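Local coordinates for protein fructose-bisphosphate aldolase (Plasmodium falciparum, PDB 4TR9) that belongs to the class I fructose-bisphosphate aldolase family, folds as a TIM barrel and here binds N'-[(E)-(2,4-dichlorophenyl)methylidene]-3,4-dihydroxybenzohydrazide in a pocket, at residues A151-L157 against I193-L199. Residues are numbered along the deposited sequence; the frame is centred on the assembly and turned at random.
Sequences AKWRTVL and IVEPEIL. With 38D (N'-[(E)-(2,4-dichlorophenyl)methylidene]-3,4-dihydroxybenzohydrazide), chain K.
Arg154 and Glu195 stand side by side, Arg154 CB 3.4 Å from Glu195 OE1, on the same face of segments 151-157 and 193-199, which lie on neighbouring parallel strands of the TIM barrel joined through helix 168-187 in a beta-alpha-beta unit. The segments run at 27° to each other, the twist of neighbouring strands. Backbone bonds run in both directions: Ile193 N to Ala151 O, Thr155 N to Glu195 O (2.9 Å), a weak Glu197 N to Thr155 O, Leu157 N to Glu197 O, and Leu199 N to Leu157 O. Pro196, without an amide hydrogen, sits where its strand needs no donor toward 151-157.

Long charged side chains suit the pocket face, where Lys152 and Arg154 balance Glu195 and Glu197 in a salt-bridge network. The extended Arg154 chain, CG anti to the backbone N (chi1 174°), carries NE to Glu197 OE1 at 2.7 Å; that oxygen lies 17° out of the guanidinium plane and takes a weak second bond from NH1, unlike a flat bidentate pair. Glu195 pairs at longer range: OE1 lies 3.6 Å from Lys152 NZ, which also bridges Asp40, and OE2 lies in plane at the guanidinium edge, 3.8 Å from Arg154 NE.

Apolar side chains suit the buried layer between sheet and helices: Leu157 CB rests 4.1 Å from Ile198 CG1, Ile198 touches helix 206-226, and Trp153 stacks on Tyr181.

The ligand 38D crowns the charged face, Lys152 NZ lying 3.0 Å from its O07, while O03 donates a weak hydrogen bond to Glu195 OE2 at 3.4 Å.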
loop_
_atom_site.group_PDB
_atom_site.type_symbol
_atom_site.label_atom_id
_atom_site.label_comp_id
_atom_site.label_asym_id
_atom_site.label_seq_id
_atom_site.Cartn_x
_atom_site.Cartn_y
_atom_site.Cartn_z
ATOM N N ALA A 151 1.729 -27.369 7.081
ATOM C CA ALA A 151 0.785 -26.779 8.025
ATOM C C ALA A 151 -0.393 -26.116 7.320
ATOM O O ALA A 151 -0.386 -25.950 6.100
ATOM C CB ALA A 151 1.498 -25.774 8.918
ATOM N N LYS A 152 -1.403 -25.735 8.097
ATOM C CA LYS A 152 -2.593 -25.096 7.547
ATOM C C LYS A 152 -3.079 -23.957 8.446
ATOM O O LYS A 152 -2.885 -23.984 9.659
ATOM C CB LYS A 152 -3.707 -26.124 7.350
ATOM C CG LYS A 152 -4.708 -25.748 6.271
ATOM C CD LYS A 152 -6.116 -26.105 6.694
ATOM C CE LYS A 152 -6.485 -25.374 7.970
ATOM N NZ LYS A 152 -7.870 -25.680 8.404
ATOM N N TRP A 153 -3.724 -22.967 7.835
ATOM C CA TRP A 153 -4.137 -21.749 8.526
ATOM C C TRP A 153 -5.347 -21.163 7.811
ATOM O O TRP A 153 -5.223 -20.602 6.723
ATOM C CB TRP A 153 -2.970 -20.756 8.566
ATOM C CG TRP A 153 -3.238 -19.379 9.131
ATOM C CD1 TRP A 153 -4.056 -18.418 8.608
ATOM C CD2 TRP A 153 -2.620 -18.791 10.284
ATOM N NE1 TRP A 153 -4.010 -17.283 9.381
ATOM C CE2 TRP A 153 -3.135 -17.484 10.415
ATOM C CE3 TRP A 153 -1.695 -19.248 11.230
ATOM C CZ2 TRP A 153 -2.753 -16.629 11.449
ATOM C CZ3 TRP A 153 -1.315 -18.397 12.255
ATOM C CH2 TRP A 153 -1.843 -17.102 12.357
ATOM N N ARG A 154 -6.519 -21.303 8.420
ATOM C CA ARG A 154 -7.770 -20.920 7.771
ATOM C C ARG A 154 -8.232 -19.512 8.136
ATOM O O ARG A 154 -8.395 -19.184 9.310
ATOM C CB ARG A 154 -8.870 -21.925 8.116
ATOM C CG ARG A 154 -10.248 -21.547 7.598
ATOM C CD ARG A 154 -11.255 -22.648 7.881
ATOM N NE ARG A 154 -12.604 -22.297 7.450
ATOM C CZ ARG A 154 -13.541 -21.800 8.252
ATOM N NH1 ARG A 154 -14.742 -21.511 7.772
ATOM N NH2 ARG A 154 -13.275 -21.593 9.534
ATOM N N THR A 155 -8.448 -18.689 7.116
ATOM C CA THR A 155 -9.005 -17.356 7.302
ATOM C C THR A 155 -10.337 -17.263 6.567
ATOM O O THR A 155 -10.547 -17.948 5.565
ATOM C CB THR A 155 -8.050 -16.260 6.798
ATOM O OG1 THR A 155 -6.696 -16.639 7.072
ATOM C CG2 THR A 155 -8.350 -14.936 7.484
ATOM N N VAL A 156 -11.237 -16.422 7.063
ATOM C CA VAL A 156 -12.588 -16.352 6.518
ATOM C C VAL A 156 -12.981 -14.942 6.086
ATOM O O VAL A 156 -12.847 -13.986 6.851
ATOM C CB VAL A 156 -13.619 -16.871 7.541
ATOM C CG1 VAL A 156 -15.035 -16.583 7.074
ATOM C CG2 VAL A 156 -13.423 -18.359 7.782
ATOM N N LEU A 157 -13.464 -14.823 4.853
ATOM C CA LEU A 157 -14.003 -13.564 4.349
ATOM C C LEU A 157 -15.470 -13.734 3.964
ATOM O O LEU A 157 -15.895 -14.818 3.564
ATOM C CB LEU A 157 -13.200 -13.060 3.146
ATOM C CG LEU A 157 -11.713 -12.761 3.353
ATOM C CD1 LEU A 157 -10.860 -13.990 3.073
ATOM C CD2 LEU A 157 -11.279 -11.590 2.486
ATOM N N ILE A 193 -0.030 -24.068 3.933
ATOM C CA ILE A 193 -1.221 -24.051 3.097
ATOM C C ILE A 193 -2.008 -22.775 3.372
ATOM O O ILE A 193 -2.652 -22.639 4.414
ATOM C CB ILE A 193 -2.113 -25.281 3.335
ATOM C CG1 ILE A 193 -1.377 -26.557 2.925
ATOM C CG2 ILE A 193 -3.410 -25.156 2.557
ATOM C CD1 ILE A 193 -2.239 -27.798 2.973
ATOM N N VAL A 194 -1.936 -21.835 2.437
ATOM C CA VAL A 194 -2.610 -20.552 2.583
ATOM C C VAL A 194 -4.088 -20.677 2.234
ATOM O O VAL A 194 -4.441 -20.961 1.090
ATOM C CB VAL A 194 -1.960 -19.477 1.696
ATOM C CG1 VAL A 194 -2.683 -18.150 1.852
ATOM C CG2 VAL A 194 -0.485 -19.333 2.040
ATOM N N GLU A 195 -4.949 -20.463 3.224
ATOM C CA GLU A 195 -6.384 -20.623 3.025
ATOM C C GLU A 195 -7.154 -19.330 3.290
ATOM O O GLU A 195 -7.565 -19.068 4.421
ATOM C CB GLU A 195 -6.923 -21.743 3.920
ATOM C CG GLU A 195 -8.403 -22.042 3.724
ATOM C CD GLU A 195 -8.910 -23.117 4.663
ATOM O OE1 GLU A 195 -8.081 -23.740 5.359
ATOM O OE2 GLU A 195 -10.140 -23.340 4.708
ATOM N N PRO A 196 -7.332 -18.509 2.246
ATOM C CA PRO A 196 -8.204 -17.334 2.316
ATOM C C PRO A 196 -9.625 -17.672 1.873
ATOM O O PRO A 196 -10.059 -17.236 0.807
ATOM C CB PRO A 196 -7.541 -16.359 1.343
ATOM C CG PRO A 196 -6.945 -17.251 0.301
ATOM C CD PRO A 196 -6.559 -18.542 0.992
ATOM N N GLU A 197 -10.338 -18.447 2.685
ATOM C CA GLU A 197 -11.666 -18.914 2.309
ATOM C C GLU A 197 -12.692 -17.789 2.264
ATOM O O GLU A 197 -12.911 -17.088 3.252
ATOM C CB GLU A 197 -12.153 -20.000 3.269
ATOM C CG GLU A 197 -13.554 -20.502 2.945
ATOM C CD GLU A 197 -14.067 -21.509 3.953
ATOM O OE1 GLU A 197 -13.344 -21.798 4.930
ATOM O OE2 GLU A 197 -15.195 -22.012 3.768
ATOM N N ILE A 198 -13.317 -17.627 1.103
ATOM C CA ILE A 198 -14.435 -16.709 0.954
ATOM C C ILE A 198 -15.744 -17.488 1.014
ATOM O O ILE A 198 -16.002 -18.346 0.169
ATOM C CB ILE A 198 -14.358 -15.928 -0.366
ATOM C CG1 ILE A 198 -13.078 -15.092 -0.419
ATOM C CG2 ILE A 198 -15.576 -15.041 -0.525
ATOM C CD1 ILE A 198 -12.934 -14.283 -1.684
ATOM N N LEU A 199 -16.561 -17.191 2.020
ATOM C CA LEU A 199 -17.826 -17.893 2.216
ATOM C C LEU A 199 -18.785 -17.675 1.049
ATOM O O LEU A 199 -18.872 -16.577 0.501
ATOM C CB LEU A 199 -18.488 -17.443 3.519
ATOM C CG LEU A 199 -17.715 -17.737 4.804
ATOM C CD1 LEU A 199 -18.520 -17.312 6.023
ATOM C CD2 LEU A 199 -17.353 -19.211 4.882
HETATM N N12 38D K . -14.829 -24.531 12.134
HETATM C C13 38D K . -16.094 -24.441 11.461
HETATM C C15 38D K . -17.053 -23.695 13.640
HETATM C C17 38D K . -18.953 -22.243 13.778
HETATM C C20 38D K . -18.118 -22.894 11.628
HETATM C C01 38D K . -12.202 -25.849 8.971
HETATM C C02 38D K . -11.415 -26.294 7.909
HETATM O O03 38D K . -11.591 -25.786 6.604
HETATM C C04 38D K . -10.440 -27.255 8.138
HETATM C C05 38D K . -10.250 -27.765 9.409
HETATM C C06 38D K . -11.030 -27.325 10.464
HETATM O O07 38D K . -9.630 -27.725 7.079
HETATM C C08 38D K . -11.995 -26.365 10.245
HETATM C C09 38D K . -12.845 -25.912 11.436
HETATM O O10 38D K . -12.587 -26.320 12.562
HETATM N N11 38D K . -13.941 -25.020 11.174
HETATM C C14 38D K . -17.121 -23.645 12.261
HETATM C C16 38D K . -17.969 -22.990 14.405
HETATM CL CL1 38D K . -20.090 -21.368 14.763
HETATM C C19 38D K . -19.035 -22.189 12.397
HETATM CL CL2 38D K . -18.239 -22.812 9.891
#